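Local coordinates for TolA protein (Pseudomonas aeruginosa, PDB 1LR0), which probably works within the Tol-Pal system of the cell envelope, supporting outer membrane invagination during cell division and keeping that membrane intact, at residues R73-D77 against K78-S82; V35-V38 against S39-W42; S47-N50 against G51-V54; S29-D32 against L33-N36. One frame throughout, in Å; residues are numbered along the deposited sequence.

Interaction 1. Residues R73-D77 against K78-S82; sequences RSSGD and KPFDS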
ATOM      1  N   ARG A  73      -7.061  -9.512  -7.301  1.00 15.89           N
ATOM      2  CA  ARG A  73      -7.543 -10.866  -6.951  1.00 14.39           C
ATOM      3  C   ARG A  73      -8.787 -10.682  -6.165  1.00 13.78           C
ATOM      4  O   ARG A  73      -8.764 -10.091  -5.104  1.00 12.38           O
ATOM      5  CB  ARG A  73      -6.502 -11.678  -6.185  1.00 13.23           C
ATOM      6  CG  ARG A  73      -6.884 -13.136  -5.874  1.00 13.83           C
ATOM      7  CD  ARG A  73      -5.838 -13.835  -4.943  1.00 17.49           C
ATOM      8  NE  ARG A  73      -4.532 -14.025  -5.615  1.00 17.55           N
ATOM      9  CZ  ARG A  73      -4.297 -14.936  -6.552  1.00 15.70           C
ATOM     10  NH1 ARG A  73      -5.216 -15.760  -6.960  1.00 18.24           N
ATOM     11  NH2 ARG A  73      -3.095 -15.048  -7.092  1.00 22.20           N
ATOM     12  N   SER A  74      -9.864 -11.206  -6.692  1.00 13.34           N
ATOM     13  CA  SER A  74     -11.158 -11.071  -6.076  1.00 14.89           C
ATOM     14  C   SER A  74     -11.252 -11.784  -4.750  1.00 14.73           C
ATOM     15  O   SER A  74     -10.640 -12.835  -4.552  1.00 11.90           O
ATOM     16  CB  SER A  74     -12.245 -11.594  -7.005  1.00 17.41           C
ATOM     17  OG  SER A  74     -13.501 -11.612  -6.306  1.00 13.32           O
ATOM     18  N   SER A  75     -12.050 -11.225  -3.823  1.00 13.73           N
ATOM     19  CA  SER A  75     -12.416 -11.897  -2.594  1.00 13.29           C
ATOM     20  C   SER A  75     -13.402 -13.052  -2.767  1.00 15.06           C
ATOM     21  O   SER A  75     -13.638 -13.821  -1.799  1.00 15.42           O
ATOM     22  CB  SER A  75     -13.097 -10.913  -1.630  1.00 11.94           C
ATOM     23  OG  SER A  75     -14.360 -10.513  -2.108  1.00 13.70           O
ATOM     24  N   GLY A  76     -14.027 -13.089  -3.927  1.00 13.53           N
ATOM     25  CA  GLY A  76     -15.138 -13.998  -4.163  1.00 18.20           C
ATOM     26  C   GLY A  76     -16.512 -13.340  -3.876  1.00 19.41           C
ATOM     27  O   GLY A  76     -17.571 -13.929  -4.149  1.00 19.93           O
ATOM     28  N   ASP A  77     -16.504 -12.118  -3.308  1.00 15.97           N
ATOM     29  CA  ASP A  77     -17.735 -11.389  -3.026  1.00 15.48           C
ATOM     30  C   ASP A  77     -17.647 -10.067  -3.726  1.00 14.05           C
ATOM     31  O   ASP A  77     -16.844  -9.188  -3.402  1.00 12.75           O
ATOM     32  CB  ASP A  77     -17.884 -11.202  -1.510  1.00 15.65           C
ATOM     33  CG  ASP A  77     -19.150 -10.482  -1.142  1.00 18.20           C
ATOM     34  OD1 ASP A  77     -20.223 -11.110  -1.196  1.00 20.39           O
ATOM     35  OD2 ASP A  77     -19.180  -9.238  -0.865  1.00 17.02           O
ATOM     36  N   LYS A  78     -18.445  -9.899  -4.750  1.00 15.16           N
ATOM     37  CA  LYS A  78     -18.291  -8.706  -5.579  1.00 17.17           C
ATOM     38  C   LYS A  78     -18.600  -7.370  -4.849  1.00 16.16           C
ATOM     39  O   LYS A  78     -17.955  -6.415  -5.058  1.00 13.50           O
ATOM     40  CB  LYS A  78     -19.145  -8.891  -6.824  1.00 21.46           C
ATOM     41  CG  LYS A  78     -19.109  -7.689  -7.759  1.00 36.58           C
ATOM     42  CD  LYS A  78     -19.624  -8.027  -9.176  1.00 46.88           C
ATOM     43  CE  LYS A  78     -19.905  -6.763 -10.006  1.00 53.27           C
ATOM     44  NZ  LYS A  78     -20.689  -7.176 -11.231  1.00 58.28           N
ATOM     45  N   PRO A  79     -19.601  -7.300  -3.971  1.00 15.75           N
ATOM     46  CA  PRO A  79     -19.806  -6.064  -3.238  1.00 14.72           C
ATOM     47  C   PRO A  79     -18.635  -5.678  -2.323  1.00 12.66           C
ATOM     48  O   PRO A  79     -18.284  -4.489  -2.218  1.00 10.53           O
ATOM     49  CB  PRO A  79     -21.101  -6.302  -2.465  1.00 15.02           C
ATOM     50  CG  PRO A  79     -21.756  -7.486  -3.203  1.00 18.10           C
ATOM     51  CD  PRO A  79     -20.662  -8.272  -3.741  1.00 18.15           C
ATOM     52  N   PHE A  80     -18.023  -6.635  -1.635  1.00 12.46           N
ATOM     53  CA  PHE A  80     -16.808  -6.270  -0.878  1.00 12.11           C
ATOM     54  C   PHE A  80     -15.722  -5.806  -1.778  1.00 12.07           C
ATOM     55  O   PHE A  80     -15.119  -4.776  -1.541  1.00 11.36           O
ATOM     56  CB  PHE A  80     -16.287  -7.463   0.003  1.00 12.87           C
ATOM     57  CG  PHE A  80     -15.031  -7.151   0.665  1.00 13.17           C
ATOM     58  CD1 PHE A  80     -13.919  -7.996   0.517  1.00 10.19           C
ATOM     59  CD2 PHE A  80     -14.926  -5.984   1.397  1.00 14.59           C
ATOM     60  CE1 PHE A  80     -12.757  -7.672   1.064  1.00 11.71           C
ATOM     61  CE2 PHE A  80     -13.756  -5.661   2.001  1.00 12.13           C
ATOM     62  CZ  PHE A  80     -12.605  -6.511   1.823  1.00  9.14           C
ATOM     63  N   ASP A  81     -15.487  -6.525  -2.877  1.00 12.16           N
ATOM     64  CA  ASP A  81     -14.504  -6.067  -3.827  1.00 13.27           C
ATOM     65  C   ASP A  81     -14.742  -4.603  -4.283  1.00 13.46           C
ATOM     66  O   ASP A  81     -13.840  -3.781  -4.324  1.00 11.90           O
ATOM     67  CB  ASP A  81     -14.509  -6.919  -5.095  1.00 15.11           C
ATOM     68  CG  ASP A  81     -13.952  -8.315  -4.908  1.00 19.95           C
ATOM     69  OD1 ASP A  81     -14.052  -9.028  -5.924  1.00 15.45           O
ATOM     70  OD2 ASP A  81     -13.464  -8.790  -3.842  1.00 16.34           O
ATOM     71  N   SER A  82     -15.975  -4.322  -4.675  1.00 14.66           N
ATOM     72  CA  SER A  82     -16.299  -3.006  -5.163  1.00 13.56           C
ATOM     73  C   SER A  82     -16.135  -1.990  -4.041  1.00 14.58           C
ATOM     74  O   SER A  82     -15.679  -0.862  -4.288  1.00 13.56           O
ATOM     75  CB  SER A  82     -17.747  -2.974  -5.631  1.00 14.10           C
ATOM     76  OG  SER A  82     -17.881  -3.757  -6.790  1.00 18.68           O
TER
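The N-terminus of helix 78-91 is capped here by D77, while D81, one turn into the helix, reaches back to S74 and S75 in the loop that follows strand 66-73. D77 is the N-cap residue: its OD2 accepts from F80 N at 3.0 Å, met on the anti side and 24° out of the carboxylate plane. With CG anti to the backbone N (chi1 -179°), the carboxylate lies across the ring of P79, and D77 OD2 comes 3.4 Å from P79 CD. D77 OD2 is also hydrogen-bonded to S47 OG, its strongest polar partner. The carbonyl of D77 starts the helical bonding pattern, since D81 N gives it an almost straight bond of 3.0 Å. The D81 carboxylate is gripped at both oxygens. D81 OD1 takes S74 OG at 2.7 Å on its syn lone pair. D81 OD2 takes S75 N at 2.8 Å, also syn, and S75 OG at 2.6 Å from above the carboxylate plane. Each serine hydroxyl also accepts from a backbone N two residues on, G76 for S74 and D77 for S75, which makes two successive ST turns. S75 CB lies in the plane of the F80 ring, at its edge, 3.7 Å from F80 CD1. The buried D81 carboxylate thus adds three side-chain bonds to the capping bond of D77; they fix its rotation and would be expected to stabilise its negative charge.

Interaction 2. Residues V35-V38 against S39-W42; sequences VNLV and SQQW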
ATOM      1  N   VAL A  35      -3.455   1.556   4.116  1.00 14.60           N
ATOM      2  CA  VAL A  35      -4.483   0.750   4.727  1.00 15.16           C
ATOM      3  C   VAL A  35      -5.346   1.623   5.645  1.00 11.29           C
ATOM      4  O   VAL A  35      -6.587   1.565   5.579  1.00 12.45           O
ATOM      5  CB  VAL A  35      -3.864  -0.515   5.466  1.00 14.34           C
ATOM      6  CG1 VAL A  35      -4.922  -1.101   6.334  1.00 17.49           C
ATOM      7  CG2 VAL A  35      -3.461  -1.591   4.399  1.00 18.43           C
ATOM      8  N   ASN A  36      -4.730   2.478   6.448  1.00 12.72           N
ATOM      9  CA  ASN A  36      -5.532   3.294   7.347  1.00 14.44           C
ATOM     10  C   ASN A  36      -6.431   4.264   6.575  1.00 13.06           C
ATOM     11  O   ASN A  36      -7.590   4.464   6.915  1.00 13.84           O
ATOM     12  CB  ASN A  36      -4.669   4.044   8.334  1.00 15.00           C
ATOM     13  CG  ASN A  36      -4.172   3.107   9.551  1.00 24.29           C
ATOM     14  OD1 ASN A  36      -4.455   3.412  10.676  1.00 36.31           O
ATOM     15  ND2 ASN A  36      -3.563   1.972   9.263  1.00 15.89           N
ATOM     16  N   LEU A  37      -5.881   4.848   5.517  1.00 14.17           N
ATOM     17  CA  LEU A  37      -6.668   5.870   4.755  1.00 13.20           C
ATOM     18  C   LEU A  37      -7.840   5.245   4.034  1.00 13.17           C
ATOM     19  O   LEU A  37      -8.968   5.790   4.032  1.00 12.07           O
ATOM     20  CB  LEU A  37      -5.754   6.633   3.786  1.00 14.30           C
ATOM     21  CG  LEU A  37      -4.657   7.472   4.460  1.00 14.20           C
ATOM     22  CD1 LEU A  37      -3.754   8.114   3.327  1.00 15.08           C
ATOM     23  CD2 LEU A  37      -5.318   8.499   5.258  1.00 16.66           C
ATOM     24  N   VAL A  38      -7.614   4.049   3.472  1.00 13.64           N
ATOM     25  CA  VAL A  38      -8.667   3.277   2.808  1.00 10.71           C
ATOM     26  C   VAL A  38      -9.682   2.840   3.856  1.00 12.95           C
ATOM     27  O   VAL A  38     -10.855   2.920   3.642  1.00 12.89           O
ATOM     28  CB  VAL A  38      -8.112   2.099   2.074  1.00 12.40           C
ATOM     29  CG1 VAL A  38      -9.193   1.206   1.518  1.00 12.24           C
ATOM     30  CG2 VAL A  38      -7.129   2.525   0.977  1.00 14.17           C
ATOM     31  N   SER A  39      -9.237   2.475   5.030  1.00 12.04           N
ATOM     32  CA  SER A  39     -10.180   2.046   6.045  1.00 12.29           C
ATOM     33  C   SER A  39     -11.111   3.200   6.416  1.00 14.53           C
ATOM     34  O   SER A  39     -12.301   3.037   6.650  1.00 11.66           O
ATOM     35  CB  SER A  39      -9.410   1.601   7.318  1.00 11.72           C
ATOM     36  OG  SER A  39      -8.621   0.430   7.084  1.00 10.67           O
ATOM     37  N   GLN A  40     -10.570   4.398   6.509  1.00 14.66           N
ATOM     38  CA  GLN A  40     -11.375   5.528   6.866  1.00 14.94           C
ATOM     39  C   GLN A  40     -12.399   5.846   5.851  1.00 13.98           C
ATOM     40  O   GLN A  40     -13.521   6.254   6.190  1.00 14.63           O
ATOM     41  CB  GLN A  40     -10.491   6.762   6.908  1.00 16.40           C
ATOM     42  CG  GLN A  40      -9.857   6.987   8.205  1.00 22.82           C
ATOM     43  CD  GLN A  40      -8.605   7.846   8.059  1.00 33.80           C
ATOM     44  OE1 GLN A  40      -7.649   7.586   8.781  1.00 40.42           O
ATOM     45  NE2 GLN A  40      -8.623   8.863   7.162  1.00 31.50           N
ATOM     46  N   GLN A  41     -12.067   5.615   4.611  1.00 12.06           N
ATOM     47  CA  GLN A  41     -13.066   5.811   3.602  1.00 11.76           C
ATOM     48  C   GLN A  41     -14.126   4.698   3.377  1.00 14.16           C
ATOM     49  O   GLN A  41     -15.190   4.890   2.770  1.00 14.46           O
ATOM     50  CB  GLN A  41     -12.468   5.983   2.255  1.00 12.00           C
ATOM     51  CG  GLN A  41     -11.581   7.249   2.185  1.00 15.89           C
ATOM     52  CD  GLN A  41     -12.423   8.588   2.181  1.00 18.65           C
ATOM     53  OE1 GLN A  41     -13.572   8.608   1.777  1.00 16.04           O
ATOM     54  NE2 GLN A  41     -11.842   9.638   2.630  1.00 21.30           N
ATOM     55  N   TRP A  42     -13.805   3.524   3.853  1.00 11.77           N
ATOM     56  CA  TRP A  42     -14.597   2.351   3.515  1.00 11.74           C
ATOM     57  C   TRP A  42     -16.022   2.416   4.039  1.00 14.31           C
ATOM     58  O   TRP A  42     -16.285   2.705   5.209  1.00 12.55           O
ATOM     59  CB  TRP A  42     -13.874   1.117   4.110  1.00 12.35           C
ATOM     60  CG  TRP A  42     -14.458  -0.213   3.787  1.00 10.48           C
ATOM     61  CD1 TRP A  42     -14.624  -0.762   2.530  1.00 13.62           C
ATOM     62  CD2 TRP A  42     -14.827  -1.244   4.724  1.00  9.71           C
ATOM     63  NE1 TRP A  42     -15.150  -2.021   2.648  1.00 10.52           N
ATOM     64  CE2 TRP A  42     -15.272  -2.346   3.972  1.00 11.03           C
ATOM     65  CE3 TRP A  42     -14.857  -1.327   6.123  1.00 11.89           C
ATOM     66  CZ2 TRP A  42     -15.640  -3.563   4.558  1.00  9.43           C
ATOM     67  CZ3 TRP A  42     -15.269  -2.518   6.716  1.00  9.82           C
ATOM     68  CH2 TRP A  42     -15.665  -3.603   5.931  1.00  8.53           C
TER
HETATM   69  O   HOH W   1      -8.835   8.606   3.753  1.00 22.55           O
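V35 O is held twice by S39, through the backbone N at 2.9 Å and through the hydroxyl OG at 2.8 Å. The two donors come from opposite faces of the carbonyl plane, OG standing 42° out of it. The hydroxyl gets there because it is turned beside its own backbone N, anti to the carbonyl carbon (chi1 -66°), and points back up the helix. The same i to i+4 pattern continues with Q40 N to N36 O at 3.0 Å and Q41 N to L37 O at 3.2 Å. It frays at W42, whose N makes a weak bond to V38 O just as the backbone leaves helical angles. L37 O has a further donor in a water at 2.8 Å, and the same water accepts weakly from Q41 NE2, bridging the last turn. Outside this polar core, the side chains of L37 and Q40 run side by side in the same direction, L37 CD2 lying 3.8 Å from Q40 NE2. Q41 CG lies 3.5 Å from L37 O, and the chain bends beyond it. V35-Q41 form the last turns of the long helix 4-41, with W42 just after it. V38 packs there on A87 and V88 of helix 78-91 and on F116 of strand 111-116, while V35 meets I114 and F116 of that strand. W42 packs against F80 and L121, and its NE1 is hydrogen-bonded to S83 OG of helix 78-91.

Interaction 3. Residues S47-N50 against G51-V54; sequences SARN and GMSV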
ATOM      1  N   SER A  47     -22.602  -7.793   2.854  1.00 13.37           N
ATOM      2  CA  SER A  47     -22.041  -9.127   2.652  1.00 13.97           C
ATOM      3  C   SER A  47     -20.616  -9.317   3.176  1.00 12.28           C
ATOM      4  O   SER A  47     -20.108 -10.408   3.160  1.00 13.78           O
ATOM      5  CB  SER A  47     -22.034  -9.471   1.136  1.00 15.36           C
ATOM      6  OG  SER A  47     -21.345  -8.442   0.399  1.00 14.76           O
ATOM      7  N   ALA A  48     -19.973  -8.253   3.640  1.00 12.83           N
ATOM      8  CA  ALA A  48     -18.646  -8.379   4.146  1.00 12.18           C
ATOM      9  C   ALA A  48     -18.557  -9.309   5.304  1.00 12.37           C
ATOM     10  O   ALA A  48     -19.436  -9.308   6.162  1.00 11.92           O
ATOM     11  CB  ALA A  48     -18.036  -7.033   4.474  1.00 13.13           C
ATOM     12  N   ARG A  49     -17.513 -10.131   5.319  1.00 11.50           N
ATOM     13  CA  ARG A  49     -17.313 -11.044   6.451  1.00 12.27           C
ATOM     14  C   ARG A  49     -15.836 -11.142   6.829  1.00 13.17           C
ATOM     15  O   ARG A  49     -14.998 -11.101   5.941  1.00 11.24           O
ATOM     16  CB  ARG A  49     -17.781 -12.460   6.124  1.00 12.12           C
ATOM     17  CG  ARG A  49     -19.317 -12.592   6.005  1.00 16.86           C
ATOM     18  CD  ARG A  49     -20.094 -12.354   7.220  1.00 20.03           C
ATOM     19  NE  ARG A  49     -21.481 -12.753   6.904  1.00 18.75           N
ATOM     20  CZ  ARG A  49     -22.357 -12.006   6.357  1.00 23.79           C
ATOM     21  NH1 ARG A  49     -22.078 -10.742   6.105  1.00 20.90           N
ATOM     22  NH2 ARG A  49     -23.534 -12.520   6.066  1.00 24.70           N
ATOM     23  N   ASN A  50     -15.555 -11.373   8.091  1.00 10.54           N
ATOM     24  CA  ASN A  50     -14.213 -11.787   8.508  1.00 14.01           C
ATOM     25  C   ASN A  50     -13.724 -12.978   7.674  1.00 14.07           C
ATOM     26  O   ASN A  50     -14.491 -13.910   7.395  1.00 12.17           O
ATOM     27  CB  ASN A  50     -14.186 -12.125   9.990  1.00 13.31           C
ATOM     28  CG  ASN A  50     -14.038 -10.869  10.840  1.00 15.80           C
ATOM     29  OD1 ASN A  50     -14.971 -10.018  10.917  1.00 20.12           O
ATOM     30  ND2 ASN A  50     -12.891 -10.721  11.440  1.00  7.91           N
ATOM     31  N   GLY A  51     -12.459 -12.960   7.291  1.00 13.68           N
ATOM     32  CA  GLY A  51     -11.928 -14.093   6.537  1.00 12.55           C
ATOM     33  C   GLY A  51     -11.762 -13.792   5.078  1.00 14.93           C
ATOM     34  O   GLY A  51     -11.191 -14.546   4.333  1.00 14.16           O
HETATM   35  N   MSE A  52     -12.424 -12.731   4.609  1.00 14.18           N
HETATM   36  CA  MSE A  52     -12.285 -12.343   3.217  1.00 13.87           C
HETATM   37  C   MSE A  52     -11.016 -11.509   2.982  1.00 11.98           C
HETATM   38  O   MSE A  52     -10.555 -10.759   3.890  1.00 11.57           O
HETATM   39  CB  MSE A  52     -13.561 -11.491   2.765  1.00 14.98           C
HETATM   40  CG  MSE A  52     -14.873 -12.270   2.741  1.00 15.69           C
HETATM   41 SE   MSE A  52     -16.250 -10.969   2.128  1.00 23.86          SE
HETATM   42  CE  MSE A  52     -17.677 -12.369   1.924  1.00 20.20           C
ATOM     43  N   SER A  53     -10.520 -11.551   1.723  1.00  9.90           N
ATOM     44  CA  SER A  53      -9.380 -10.778   1.296  1.00 12.16           C
ATOM     45  C   SER A  53      -9.534 -10.351  -0.120  1.00 11.31           C
ATOM     46  O   SER A  53      -9.901 -11.175  -0.945  1.00  8.99           O
ATOM     47  CB  SER A  53      -8.084 -11.693   1.324  1.00 13.43           C
ATOM     48  OG  SER A  53      -7.658 -11.802   2.622  1.00 20.22           O
ATOM     49  N   VAL A  54      -9.342  -9.079  -0.423  1.00 12.11           N
ATOM     50  CA  VAL A  54      -9.311  -8.647  -1.805  1.00 12.10           C
ATOM     51  C   VAL A  54      -7.990  -7.953  -2.096  1.00 12.90           C
ATOM     52  O   VAL A  54      -7.521  -7.141  -1.272  1.00 14.08           O
ATOM     53  CB  VAL A  54     -10.476  -7.714  -2.163  1.00  9.17           C
ATOM     54  CG1 VAL A  54     -10.451  -6.395  -1.296  1.00 14.53           C
ATOM     55  CG2 VAL A  54     -10.446  -7.321  -3.633  1.00 12.84           C
TER
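M52, a selenomethionine in this derivative, lies back along the backbone of S47-R49. Its methyl CE ends 3.4 Å from S47 O, and M52 SE sits 3.5 Å from R49 N and 4.1 Å from A48 CA. Nearer the root of the side chain, M52 CG passes R49 O at 3.4 Å. Beyond CG the chain is fully extended (chi2 -179°, chi3 171°), which carries the selenium and methyl past the R49 peptide; the two side chains meet where R49 CB comes 4.2 Å from M52 CE. Across the turn, M52 N gives R49 O a weak hydrogen bond of 3.3 Å. It closes a type II beta turn from R49 to M52, with N50 and G51 at its corners, in the loop that leads from helix 4-41 to strand 54-60 of the antiparallel sheet. G51 takes the positive phi (105°) of the third turn position, where a CB would be jammed against N50 O. The guanidinium of R49 folds back on the chain: R49 NH1 donates to A48 O at 3.0 Å from above the carbonyl plane, and also to P46 O. Farther out, G51 N bonds to E119 OE2 of helix 118-123. P118 of the same helix touches both A48 and M52, and D77 packs on M52. The side chain of N50 lies about 3 Å from a bound Tris molecule, probably a crystallisation additive.

Interaction 4. Residues S29-D32 against L33-N36; sequences SLDD and LIVN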
ATOM      1  N   SER A  29       5.543   1.437   6.818  1.00 24.23           N
ATOM      2  CA  SER A  29       4.919   2.599   7.250  1.00 23.97           C
ATOM      3  C   SER A  29       3.974   3.161   6.138  1.00 24.49           C
ATOM      4  O   SER A  29       2.831   3.576   6.396  1.00 21.00           O
ATOM      5  CB  SER A  29       5.969   3.605   7.608  1.00 27.73           C
ATOM      6  OG  SER A  29       5.315   4.849   7.885  1.00 35.91           O
ATOM      7  N   LEU A  30       4.420   3.152   4.902  1.00 21.32           N
ATOM      8  CA  LEU A  30       3.547   3.624   3.830  1.00 21.95           C
ATOM      9  C   LEU A  30       2.337   2.682   3.522  1.00 20.53           C
ATOM     10  O   LEU A  30       1.264   3.169   3.187  1.00 19.42           O
ATOM     11  CB  LEU A  30       4.373   3.880   2.574  1.00 20.03           C
ATOM     12  CG  LEU A  30       5.183   5.172   2.682  1.00 28.06           C
ATOM     13  CD1 LEU A  30       6.311   5.155   1.642  1.00 29.69           C
ATOM     14  CD2 LEU A  30       4.271   6.471   2.583  1.00 25.73           C
ATOM     15  N   ASP A  31       2.518   1.375   3.615  1.00 18.77           N
ATOM     16  CA  ASP A  31       1.463   0.413   3.385  1.00 20.59           C
ATOM     17  C   ASP A  31       0.448   0.549   4.519  1.00 20.27           C
ATOM     18  O   ASP A  31      -0.755   0.452   4.257  1.00 21.42           O
ATOM     19  CB  ASP A  31       1.934  -1.046   3.245  1.00 21.07           C
ATOM     20  CG  ASP A  31       2.665  -1.299   1.911  1.00 28.82           C
ATOM     21  OD1 ASP A  31       2.689  -0.373   1.023  1.00 26.79           O
ATOM     22  OD2 ASP A  31       3.228  -2.385   1.674  1.00 27.95           O
ATOM     23  N   ASP A  32       0.938   0.810   5.724  1.00 18.94           N
ATOM     24  CA  ASP A  32       0.068   1.073   6.857  1.00 19.16           C
ATOM     25  C   ASP A  32      -0.792   2.327   6.597  1.00 17.10           C
ATOM     26  O   ASP A  32      -2.012   2.298   6.859  1.00 16.03           O
ATOM     27  CB  ASP A  32       0.809   1.297   8.143  1.00 16.83           C
ATOM     28  CG  ASP A  32       1.358   0.052   8.757  1.00 23.51           C
ATOM     29  OD1 ASP A  32       0.892  -1.052   8.394  1.00 22.27           O
ATOM     30  OD2 ASP A  32       2.272   0.167   9.679  1.00 25.58           O
ATOM     31  N   LEU A  33      -0.149   3.386   6.114  1.00 17.30           N
ATOM     32  CA  LEU A  33      -0.865   4.602   5.768  1.00 17.18           C
ATOM     33  C   LEU A  33      -1.946   4.285   4.725  1.00 15.40           C
ATOM     34  O   LEU A  33      -3.080   4.654   4.884  1.00 16.64           O
ATOM     35  CB  LEU A  33       0.096   5.720   5.379  1.00 18.30           C
ATOM     36  CG  LEU A  33      -0.506   7.051   4.896  1.00 17.15           C
ATOM     37  CD1 LEU A  33      -1.093   7.687   6.076  1.00 19.63           C
ATOM     38  CD2 LEU A  33       0.539   7.913   4.288  1.00 22.94           C
ATOM     39  N   ILE A  34      -1.622   3.545   3.685  1.00 14.78           N
ATOM     40  CA  ILE A  34      -2.626   3.262   2.677  1.00 15.94           C
ATOM     41  C   ILE A  34      -3.798   2.542   3.317  1.00 16.05           C
ATOM     42  O   ILE A  34      -4.973   2.901   3.172  1.00 13.82           O
ATOM     43  CB  ILE A  34      -2.020   2.417   1.592  1.00 15.16           C
ATOM     44  CG1 ILE A  34      -1.021   3.225   0.765  1.00 19.51           C
ATOM     45  CG2 ILE A  34      -3.081   1.826   0.699  1.00 18.25           C
ATOM     46  CD1 ILE A  34      -0.248   2.349  -0.212  1.00 16.86           C
ATOM     47  N   VAL A  35      -3.455   1.556   4.116  1.00 14.60           N
ATOM     48  CA  VAL A  35      -4.483   0.750   4.727  1.00 15.16           C
ATOM     49  C   VAL A  35      -5.346   1.623   5.645  1.00 11.29           C
ATOM     50  O   VAL A  35      -6.587   1.565   5.579  1.00 12.45           O
ATOM     51  CB  VAL A  35      -3.864  -0.515   5.466  1.00 14.34           C
ATOM     52  CG1 VAL A  35      -4.922  -1.101   6.334  1.00 17.49           C
ATOM     53  CG2 VAL A  35      -3.461  -1.591   4.399  1.00 18.43           C
ATOM     54  N   ASN A  36      -4.730   2.478   6.448  1.00 12.72           N
ATOM     55  CA  ASN A  36      -5.532   3.294   7.347  1.00 14.44           C
ATOM     56  C   ASN A  36      -6.431   4.264   6.575  1.00 13.06           C
ATOM     57  O   ASN A  36      -7.590   4.464   6.915  1.00 13.84           O
ATOM     58  CB  ASN A  36      -4.669   4.044   8.334  1.00 15.00           C
ATOM     59  CG  ASN A  36      -4.172   3.107   9.551  1.00 24.29           C
ATOM     60  OD1 ASN A  36      -4.455   3.412  10.676  1.00 36.31           O
ATOM     61  ND2 ASN A  36      -3.563   1.972   9.263  1.00 15.89           N
TER
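D32 O is gripped by two donors of N36, the backbone N at 2.8 Å and the amide ND2 at 2.9 Å. This belongs to the long helix 4-41, and the side-chain amide doubles an ordinary i to i+4 bond. ND2 stands above the carbonyl plane, 39° out of it, and the oxygen in turn lies 29° from the plane of the amide, so that bond is the more oblique. Turning CG beside the backbone N (chi1 -79°) swings the N36 amide back along the helix to D32. Three further helical bonds tie the turns: L33 N to S29 O, I34 N to L30 O and V35 N to D31 O, the last at 2.9 Å. The side chains of D31 and I34 lie alongside and point the same way, D31 OD1 4.2 Å from I34 CD1. L30 CD2 and L33 CD2 make an apolar contact at 4.3 Å. The D31 carboxylate has its main partners beyond the helix: OD2 forms a salt bridge with R112 of strand 111-116, and OD1 a hydrogen bond with Y109 OH. L33 packs on I94 and E96 in a loop. Close in against the backbone, I34 CG1 rests 3.3 Å from L30 O.

How the interactions relate
The chain is periplasmic domain III of TolA, a TonB C-terminal-like domain in which helices 4-41 and 78-91 pack against a three-stranded antiparallel sheet. Interactions 4 and 2 are successive turns of helix 4-41, centres 9 Å apart, sharing V35 and N36. The helix end meets interaction 1 where F80 CE2 packs 3.8 Å from W42 CZ2, and interaction 3 where W42 CZ2 lies 4.2 Å from A48 CB. Interactions 1 and 3, centres about 8 Å apart, are joined by the hydrogen bond between D77 OD2 and S47 OG at 2.6 Å and by V54 CG1 against F80 CE1 at 3.5 Å. The side chain of W42 is about 8 Å from a bound zinc ion, and that of N50 about 12 Å from one.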